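PDB 5M11: immunoreactive 84kD antigen PG93 from Porphyromonas gingivalis, which is an essential surface component of the type-IX secretion system and binds zinc and calcium ions. Local coordinates for residues 382-394 / 397-409. Sequence-based numbering, arbitrary orientation.
With ZN (zinc ion), chain D.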
loop_
_atom_site.group_PDB
_atom_site.type_symbol
_atom_site.label_atom_id
_atom_site.label_comp_id
_atom_site.label_asym_id
_atom_site.label_seq_id
_atom_site.Cartn_x
_atom_site.Cartn_y
_atom_site.Cartn_z
ATOM N N ASP A 382 -11.931 11.404 -24.159
ATOM C CA ASP A 382 -10.681 12.152 -23.967
ATOM C C ASP A 382 -9.966 11.685 -22.662
ATOM O O ASP A 382 -10.239 12.214 -21.585
ATOM C CB ASP A 382 -10.926 13.679 -24.003
ATOM C CG ASP A 382 -9.710 14.552 -24.298
ATOM O OD1 ASP A 382 -9.875 15.791 -24.409
ATOM O OD2 ASP A 382 -8.587 14.007 -24.390
ATOM N N PRO A 383 -9.052 10.682 -22.746
ATOM C CA PRO A 383 -8.348 10.208 -21.537
ATOM C C PRO A 383 -7.559 11.270 -20.789
ATOM O O PRO A 383 -7.482 11.181 -19.566
ATOM C CB PRO A 383 -7.374 9.147 -22.076
ATOM C CG PRO A 383 -7.269 9.407 -23.535
ATOM C CD PRO A 383 -8.614 9.929 -23.937
ATOM N N ASP A 384 -6.958 12.249 -21.507
ATOM C CA ASP A 384 -6.157 13.287 -20.869
ATOM C C ASP A 384 -7.028 14.402 -20.302
ATOM O O ASP A 384 -6.505 15.287 -19.641
ATOM C CB ASP A 384 -5.039 13.842 -21.777
ATOM C CG ASP A 384 -5.371 14.035 -23.243
ATOM O OD1 ASP A 384 -4.846 13.255 -24.078
ATOM O OD2 ASP A 384 -6.076 15.029 -23.571
ATOM N N HIS A 385 -8.348 14.316 -20.480
ATOM C CA HIS A 385 -9.296 15.287 -19.950
ATOM C C HIS A 385 -10.040 14.665 -18.777
ATOM O O HIS A 385 -10.939 13.839 -18.962
ATOM C CB HIS A 385 -10.263 15.794 -21.043
ATOM C CG HIS A 385 -11.110 16.974 -20.648
ATOM N ND1 HIS A 385 -12.443 17.072 -21.046
ATOM C CD2 HIS A 385 -10.790 18.075 -19.922
ATOM C CE1 HIS A 385 -12.884 18.214 -20.540
ATOM N NE2 HIS A 385 -11.926 18.852 -19.859
ATOM N N PHE A 386 -9.623 15.030 -17.563
ATOM C CA PHE A 386 -10.239 14.542 -16.338
ATOM C C PHE A 386 -10.308 15.660 -15.317
ATOM O O PHE A 386 -9.555 16.630 -15.412
ATOM C CB PHE A 386 -9.499 13.304 -15.769
ATOM C CG PHE A 386 -8.040 13.497 -15.415
ATOM C CD1 PHE A 386 -7.660 13.847 -14.127
ATOM C CD2 PHE A 386 -7.042 13.298 -16.368
ATOM C CE1 PHE A 386 -6.312 14.013 -13.799
ATOM C CE2 PHE A 386 -5.696 13.475 -16.044
ATOM C CZ PHE A 386 -5.337 13.819 -14.760
ATOM N N PHE A 387 -11.218 15.515 -14.342
ATOM C CA PHE A 387 -11.432 16.442 -13.234
ATOM C C PHE A 387 -11.050 15.787 -11.906
ATOM O O PHE A 387 -11.111 14.551 -11.767
ATOM C CB PHE A 387 -12.893 16.930 -13.189
ATOM C CG PHE A 387 -13.226 18.040 -14.162
ATOM C CD1 PHE A 387 -13.115 19.376 -13.783
ATOM C CD2 PHE A 387 -13.658 17.752 -15.448
ATOM C CE1 PHE A 387 -13.418 20.403 -14.684
ATOM C CE2 PHE A 387 -13.944 18.777 -16.351
ATOM C CZ PHE A 387 -13.834 20.094 -15.960
ATOM N N VAL A 388 -10.622 16.620 -10.936
ATOM C CA VAL A 388 -10.230 16.160 -9.602
ATOM C C VAL A 388 -10.912 17.021 -8.524
ATOM O O VAL A 388 -10.848 18.245 -8.564
ATOM C CB VAL A 388 -8.691 16.109 -9.402
ATOM C CG1 VAL A 388 -8.327 15.594 -8.006
ATOM C CG2 VAL A 388 -8.030 15.247 -10.473
ATOM N N GLY A 389 -11.540 16.350 -7.568
ATOM C CA GLY A 389 -12.200 16.994 -6.446
ATOM C C GLY A 389 -11.338 16.920 -5.211
ATOM O O GLY A 389 -11.000 15.819 -4.755
ATOM N N THR A 390 -10.929 18.093 -4.699
ATOM C CA THR A 390 -10.140 18.204 -3.478
ATOM C C THR A 390 -11.059 18.555 -2.314
ATOM O O THR A 390 -11.979 19.371 -2.462
ATOM C CB THR A 390 -9.008 19.222 -3.605
ATOM O OG1 THR A 390 -9.560 20.489 -3.949
ATOM C CG2 THR A 390 -7.932 18.798 -4.605
ATOM N N TRP A 391 -10.819 17.931 -1.159
ATOM C CA TRP A 391 -11.634 18.195 0.012
ATOM C C TRP A 391 -11.082 19.434 0.744
ATOM O O TRP A 391 -10.202 19.329 1.607
ATOM C CB TRP A 391 -11.715 16.948 0.901
ATOM C CG TRP A 391 -12.915 16.934 1.792
ATOM C CD1 TRP A 391 -12.924 17.071 3.148
ATOM C CD2 TRP A 391 -14.284 16.778 1.391
ATOM N NE1 TRP A 391 -14.213 17.019 3.618
ATOM C CE2 TRP A 391 -15.071 16.842 2.560
ATOM C CE3 TRP A 391 -14.932 16.643 0.147
ATOM C CZ2 TRP A 391 -16.472 16.766 2.523
ATOM C CZ3 TRP A 391 -16.317 16.575 0.114
ATOM C CH2 TRP A 391 -17.072 16.646 1.289
ATOM N N GLY A 392 -11.570 20.602 0.320
ATOM C CA GLY A 392 -11.171 21.895 0.855
ATOM C C GLY A 392 -10.637 22.900 -0.151
ATOM O O GLY A 392 -10.808 24.099 0.058
ATOM N N ASN A 393 -10.004 22.445 -1.253
ATOM C CA ASN A 393 -9.393 23.352 -2.240
ATOM C C ASN A 393 -10.152 23.518 -3.601
ATOM O O ASN A 393 -9.673 24.249 -4.480
ATOM C CB ASN A 393 -7.951 22.931 -2.517
ATOM C CG ASN A 393 -6.997 23.335 -1.424
ATOM O OD1 ASN A 393 -6.683 24.527 -1.239
ATOM N ND2 ASN A 393 -6.513 22.342 -0.682
ATOM N N GLY A 394 -11.306 22.877 -3.755
ATOM C CA GLY A 394 -12.119 23.023 -4.960
ATOM C C GLY A 394 -12.020 21.933 -6.007
ATOM O O GLY A 394 -11.598 20.814 -5.714
ATOM N N GLU A 397 -9.262 20.923 -13.062
ATOM C CA GLU A 397 -9.355 20.455 -14.435
ATOM C C GLU A 397 -7.973 20.126 -14.932
ATOM O O GLU A 397 -7.063 20.967 -14.863
ATOM C CB GLU A 397 -10.027 21.506 -15.341
ATOM C CG GLU A 397 -10.387 20.975 -16.720
ATOM C CD GLU A 397 -11.328 21.804 -17.573
ATOM O OE1 GLU A 397 -11.816 22.852 -17.098
ATOM O OE2 GLU A 397 -11.602 21.384 -18.718
ATOM N N PHE A 398 -7.816 18.898 -15.426
ATOM C CA PHE A 398 -6.574 18.441 -16.029
ATOM C C PHE A 398 -6.824 18.244 -17.511
ATOM O O PHE A 398 -7.922 17.824 -17.897
ATOM C CB PHE A 398 -6.060 17.181 -15.346
ATOM C CG PHE A 398 -5.524 17.442 -13.954
ATOM C CD1 PHE A 398 -4.166 17.636 -13.738
ATOM C CD2 PHE A 398 -6.384 17.509 -12.859
ATOM C CE1 PHE A 398 -3.677 17.895 -12.453
ATOM C CE2 PHE A 398 -5.892 17.780 -11.578
ATOM C CZ PHE A 398 -4.544 17.961 -11.383
ATOM N N LYS A 399 -5.855 18.664 -18.344
ATOM C CA LYS A 399 -5.958 18.578 -19.797
ATOM C C LYS A 399 -4.551 18.496 -20.422
ATOM O O LYS A 399 -3.703 19.381 -20.204
ATOM C CB LYS A 399 -6.772 19.767 -20.347
ATOM C CG LYS A 399 -7.088 19.738 -21.844
ATOM C CD LYS A 399 -8.363 18.989 -22.202
ATOM C CE LYS A 399 -8.629 18.978 -23.691
ATOM N NZ LYS A 399 -7.692 18.090 -24.436
ATOM N N ASP A 400 -4.315 17.405 -21.187
ATOM C CA ASP A 400 -3.077 17.101 -21.913
ATOM C C ASP A 400 -1.796 17.172 -21.028
ATOM O O ASP A 400 -0.794 17.784 -21.416
ATOM C CB ASP A 400 -2.937 17.986 -23.171
ATOM C CG ASP A 400 -3.772 17.480 -24.331
ATOM O OD1 ASP A 400 -4.883 18.012 -24.536
ATOM O OD2 ASP A 400 -3.333 16.520 -25.008
ATOM N N GLY A 401 -1.846 16.498 -19.876
ATOM C CA GLY A 401 -0.722 16.361 -18.950
ATOM C C GLY A 401 -0.355 17.549 -18.084
ATOM O O GLY A 401 0.774 17.609 -17.573
ATOM N N LYS A 402 -1.306 18.485 -17.895
ATOM C CA LYS A 402 -1.127 19.696 -17.085
ATOM C C LYS A 402 -2.454 20.107 -16.454
ATOM O O LYS A 402 -3.508 19.761 -16.993
ATOM C CB LYS A 402 -0.578 20.856 -17.952
ATOM C CG LYS A 402 0.900 20.762 -18.342
ATOM C CD LYS A 402 1.319 21.873 -19.284
ATOM C CE LYS A 402 2.714 21.660 -19.827
ATOM N NZ LYS A 402 3.184 22.833 -20.617
ATOM N N ALA A 403 -2.415 20.847 -15.328
ATOM C CA ALA A 403 -3.643 21.323 -14.680
ATOM C C ALA A 403 -4.021 22.641 -15.298
ATOM O O ALA A 403 -3.365 23.652 -15.043
ATOM C CB ALA A 403 -3.445 21.466 -13.177
ATOM N N ILE A 404 -5.054 22.643 -16.140
ATOM C CA ILE A 404 -5.451 23.866 -16.847
ATOM C C ILE A 404 -6.376 24.807 -16.005
ATOM O O ILE A 404 -6.402 25.999 -16.323
ATOM C CB ILE A 404 -6.069 23.567 -18.243
ATOM C CG1 ILE A 404 -7.325 22.682 -18.164
ATOM C CG2 ILE A 404 -5.032 22.968 -19.192
ATOM C CD1 ILE A 404 -8.341 22.940 -19.310
ATOM N N ALA A 405 -7.118 24.324 -14.953
ATOM C CA ALA A 405 -7.994 25.229 -14.181
ATOM C C ALA A 405 -8.309 24.764 -12.765
ATOM O O ALA A 405 -8.427 23.567 -12.531
ATOM C CB ALA A 405 -9.313 25.443 -14.923
ATOM N N ARG A 406 -8.526 25.739 -11.841
ATOM C CA ARG A 406 -9.013 25.540 -10.463
ATOM C C ARG A 406 -10.341 26.318 -10.272
ATOM O O ARG A 406 -10.388 27.545 -10.416
ATOM C CB ARG A 406 -7.989 25.923 -9.372
ATOM C CG ARG A 406 -8.574 25.736 -7.971
ATOM C CD ARG A 406 -7.679 26.196 -6.852
ATOM N NE ARG A 406 -7.860 27.614 -6.534
ATOM C CZ ARG A 406 -8.570 28.081 -5.510
ATOM N NH1 ARG A 406 -9.186 27.245 -4.682
ATOM N NH2 ARG A 406 -8.665 29.387 -5.302
ATOM N N TYR A 407 -11.412 25.581 -9.955
ATOM C CA TYR A 407 -12.769 26.103 -9.740
ATOM C C TYR A 407 -13.121 26.072 -8.262
ATOM O O TYR A 407 -13.100 24.995 -7.643
ATOM C CB TYR A 407 -13.804 25.287 -10.543
ATOM C CG TYR A 407 -13.531 25.222 -12.028
ATOM C CD1 TYR A 407 -13.545 26.374 -12.810
ATOM C CD2 TYR A 407 -13.295 24.006 -12.661
ATOM C CE1 TYR A 407 -13.323 26.319 -14.184
ATOM C CE2 TYR A 407 -13.068 23.939 -14.035
ATOM C CZ TYR A 407 -13.092 25.099 -14.795
ATOM O OH TYR A 407 -12.859 25.062 -16.148
ATOM N N SER A 408 -13.402 27.262 -7.692
ATOM C CA SER A 408 -13.778 27.467 -6.291
ATOM C C SER A 408 -14.327 28.861 -6.096
ATOM O O SER A 408 -13.720 29.831 -6.553
ATOM C CB SER A 408 -12.589 27.248 -5.357
ATOM O OG SER A 408 -12.975 27.280 -3.993
ATOM N N GLY A 409 -15.467 28.937 -5.424
ATOM C CA GLY A 409 -16.117 30.189 -5.071
ATOM C C GLY A 409 -16.878 30.914 -6.159
ATOM O O GLY A 409 -17.460 30.285 -7.048
HETATM ZN ZN ZN D . -7.712 15.994 -24.564
#
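F398 lays its CB over one face of the F386 ring, 3.6 Å from the ring centroid; the two rings run nearly parallel, with planes 6° apart, but are slid so far that they barely overlap. V388 adds CG2 at the edge of the F386 ring and against CE2 of F398; phenylalanines suit this buried, apolar side, where Y327 and F355 meet F386 and F398, respectively, edge-to-face. On the opposite side of the hairpin, E397 passes its aliphatic CG over one face of F387, while Y407 meets that ring at the edge. Glutamate also brings a carboxylate that takes two bonds, fixing its rotation: H385 NE2 donates to E397 OE2 at 2.8 Å on its anti side, and Y407 OH to E397 OE1 at 2.6 Å. At the open end of the hairpin, away from the 391-393 turn, K399 has the reach to bring NZ to 2.1 Å from the zinc ion. D382 binds the zinc with both carboxylate oxygens and D384 with OD2 alone; D400 OD1 forms a salt bridge with K399 NZ. Strands 386-390, 394-399 and 402-407 belong to a four-stranded antiparallel beta-propeller blade, with the zinc site at one end, between loop 382-385 and the 400-401 turn.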